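Serine proteinase inhibitor 1 (Myxoma virus, PDB 6BJ5) inhibits serine proteases as a poxviral serpin and is important for the virulence of the virus. Local coordinates at residues I10-N13 and K14-F18. Sequence-based numbering, arbitrary orientation.
Sequences IVAN and KPFMF
Ala12 lays its methyl group over one face of the Phe16 ring, and this overlap carries the local contact round the bend between strand 8-11 and strand 16-22. The methyl sits off centre, toward the rim: Ala12 CB is 3.7 Å from Phe16 CD2 and 3.9 Å from Phe16 CE2. Ala12 CB stands 4.1 Å from the centroid of the Phe16 ring, 25° off the ring normal, a CH-pi contact. Phe16 places its CG between its own backbone N and carbonyl carbon (chi1 64°), which swings the ring back toward the preceding turn, while Lys14 O lies in the ring plane at its edge.

The backbone changes course at Ala12, the centre of an inverse gamma turn, where Asn13 N gives a weak hydrogen bond of 3.1 Å to Val11 O. At the end of the turn, the side chains of Asn13 and Lys14 cross at a slant. Asn13 OD1 comes within 3.9 Å of Lys14 CG, and the lysine chain, extended until it bends at chi4 (-63°), brings its ammonium alongside the turn. Lys14 NZ remains 4.1 Å from Val11 O, too far for a direct bond.

This chain is the C-terminal piece of the serpin, beginning close to the probable reactive bond. Ile10, Val11 and Met17 pair in parallel with a strand of the other protein chain, whose Val215 packs on Phe16; within its own chain the Phe16 backbone is hydrogen-bonded to Ile34 of strand 27-34. The chemistry thus divides by residue pair: dispersion between a methyl and an aromatic face joins the buried Ala12 and Phe16, whereas the partly exposed Asn13 and Lys14 are probably drawn together by a modest electrostatic attraction of the ammonium to Val11 O and Asn13 OD1.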
ATOM      1  N   ILE B  10       1.752 -10.092  23.781  1.00 39.28           N
ATOM      2  CA  ILE B  10       1.598  -9.001  22.822  1.00 42.65           C
ATOM      3  C   ILE B  10       0.114  -8.646  22.768  1.00 37.30           C
ATOM      4  O   ILE B  10      -0.716  -9.455  22.331  1.00 38.13           O
ATOM      5  CB  ILE B  10       2.132  -9.395  21.430  1.00 33.67           C
ATOM      6  CG1 ILE B  10       3.624  -9.692  21.484  1.00 34.08           C
ATOM      7  CG2 ILE B  10       1.856  -8.312  20.395  1.00 25.99           C
ATOM      8  CD1 ILE B  10       3.925 -11.155  21.441  1.00 42.82           C
ATOM      9  N   VAL B  11      -0.234  -7.444  23.211  1.00 35.24           N
ATOM     10  CA  VAL B  11      -1.627  -7.018  23.279  1.00 30.28           C
ATOM     11  C   VAL B  11      -1.766  -5.733  22.494  1.00 31.10           C
ATOM     12  O   VAL B  11      -1.341  -4.665  22.958  1.00 27.11           O
ATOM     13  CB  VAL B  11      -2.119  -6.810  24.714  1.00 30.14           C
ATOM     14  CG1 VAL B  11      -3.607  -6.400  24.697  1.00 29.87           C
ATOM     15  CG2 VAL B  11      -1.888  -8.062  25.560  1.00 21.48           C
ATOM     16  N   ALA B  12      -2.430  -5.824  21.347  1.00 32.50           N
ATOM     17  CA  ALA B  12      -2.658  -4.685  20.468  1.00 23.94           C
ATOM     18  C   ALA B  12      -3.998  -4.046  20.823  1.00 32.23           C
ATOM     19  O   ALA B  12      -4.948  -4.030  20.041  1.00 33.21           O
ATOM     20  CB  ALA B  12      -2.623  -5.133  19.011  1.00 18.69           C
ATOM     21  N   ASN B  13      -4.068  -3.528  22.053  1.00 32.56           N
ATOM     22  CA  ASN B  13      -5.262  -2.845  22.528  1.00 39.01           C
ATOM     23  C   ASN B  13      -5.050  -1.344  22.636  1.00 33.72           C
ATOM     24  O   ASN B  13      -5.759  -0.667  23.390  1.00 40.48           O
ATOM     25  CB  ASN B  13      -5.711  -3.399  23.881  1.00 40.35           C
ATOM     26  CG  ASN B  13      -4.735  -3.091  24.979  1.00 41.76           C
ATOM     27  OD1 ASN B  13      -3.594  -2.720  24.723  1.00 48.37           O
ATOM     28  ND2 ASN B  13      -5.199  -3.169  26.218  1.00 44.90           N
ATOM     29  N   LYS B  14      -4.098  -0.822  21.886  1.00 23.01           N
ATOM     30  CA  LYS B  14      -3.821   0.596  21.741  1.00 26.90           C
ATOM     31  C   LYS B  14      -3.374   0.807  20.296  1.00 27.75           C
ATOM     32  O   LYS B  14      -3.085  -0.182  19.606  1.00 24.57           O
ATOM     33  CB  LYS B  14      -2.762   1.046  22.759  1.00 21.85           C
ATOM     34  CG  LYS B  14      -1.557   0.117  22.921  1.00 31.07           C
ATOM     35  CD  LYS B  14      -0.517   0.734  23.870  1.00 29.62           C
ATOM     36  CE  LYS B  14       0.674  -0.194  24.148  1.00 33.84           C
ATOM     37  NZ  LYS B  14       0.256  -1.447  24.847  1.00 43.57           N
ATOM     38  N   PRO B  15      -3.314   2.042  19.796  1.00 22.88           N
ATOM     39  CA  PRO B  15      -2.909   2.251  18.397  1.00 32.80           C
ATOM     40  C   PRO B  15      -1.622   1.527  18.046  1.00 32.03           C
ATOM     41  O   PRO B  15      -0.646   1.538  18.802  1.00 40.57           O
ATOM     42  CB  PRO B  15      -2.745   3.773  18.299  1.00 31.96           C
ATOM     43  CG  PRO B  15      -3.708   4.301  19.263  1.00 27.35           C
ATOM     44  CD  PRO B  15      -3.723   3.309  20.427  1.00 24.64           C
ATOM     45  N   PHE B  16      -1.637   0.863  16.896  1.00 31.34           N
ATOM     46  CA  PHE B  16      -0.512   0.039  16.489  1.00 33.64           C
ATOM     47  C   PHE B  16      -0.311   0.150  14.984  1.00 29.17           C
ATOM     48  O   PHE B  16      -1.067   0.820  14.276  1.00 34.97           O
ATOM     49  CB  PHE B  16      -0.709  -1.411  16.926  1.00 23.95           C
ATOM     50  CG  PHE B  16      -1.877  -2.095  16.275  1.00 22.71           C
ATOM     51  CD1 PHE B  16      -1.722  -2.769  15.076  1.00 19.93           C
ATOM     52  CD2 PHE B  16      -3.126  -2.097  16.886  1.00 18.44           C
ATOM     53  CE1 PHE B  16      -2.788  -3.430  14.494  1.00 20.49           C
ATOM     54  CE2 PHE B  16      -4.195  -2.746  16.300  1.00 25.14           C
ATOM     55  CZ  PHE B  16      -4.029  -3.419  15.098  1.00 11.65           C
ATOM     56  N   MET B  17       0.765  -0.469  14.511  1.00 25.54           N
ATOM     57  CA  MET B  17       1.146  -0.442  13.108  1.00 33.81           C
ATOM     58  C   MET B  17       1.318  -1.869  12.605  1.00 36.35           C
ATOM     59  O   MET B  17       1.811  -2.736  13.335  1.00 29.26           O
ATOM     60  CB  MET B  17       2.452   0.360  12.906  1.00 26.12           C
ATOM     61  CG  MET B  17       2.980   0.305  11.483  1.00 33.19           C
ATOM     62  SD  MET B  17       4.484   1.252  11.207  1.00 30.11           S
ATOM     63  CE  MET B  17       3.840   2.906  11.088  1.00 17.84           C
ATOM     64  N   PHE B  18       0.912  -2.120  11.359  1.00 22.38           N
ATOM     65  CA  PHE B  18       1.225  -3.399  10.747  1.00 23.08           C
ATOM     66  C   PHE B  18       1.853  -3.165   9.378  1.00 17.17           C
ATOM     67  O   PHE B  18       1.595  -2.160   8.710  1.00 20.31           O
ATOM     68  CB  PHE B  18      -0.005  -4.317  10.646  1.00 18.98           C
ATOM     69  CG  PHE B  18      -1.051  -3.799   9.723  1.00 25.80           C
ATOM     70  CD1 PHE B  18      -1.013  -4.110   8.381  1.00 22.18           C
ATOM     71  CD2 PHE B  18      -2.046  -2.971  10.191  1.00 17.58           C
ATOM     72  CE1 PHE B  18      -1.937  -3.608   7.532  1.00 26.32           C
ATOM     73  CE2 PHE B  18      -2.970  -2.474   9.339  1.00 25.53           C
ATOM     74  CZ  PHE B  18      -2.918  -2.785   8.003  1.00 25.45           C
TER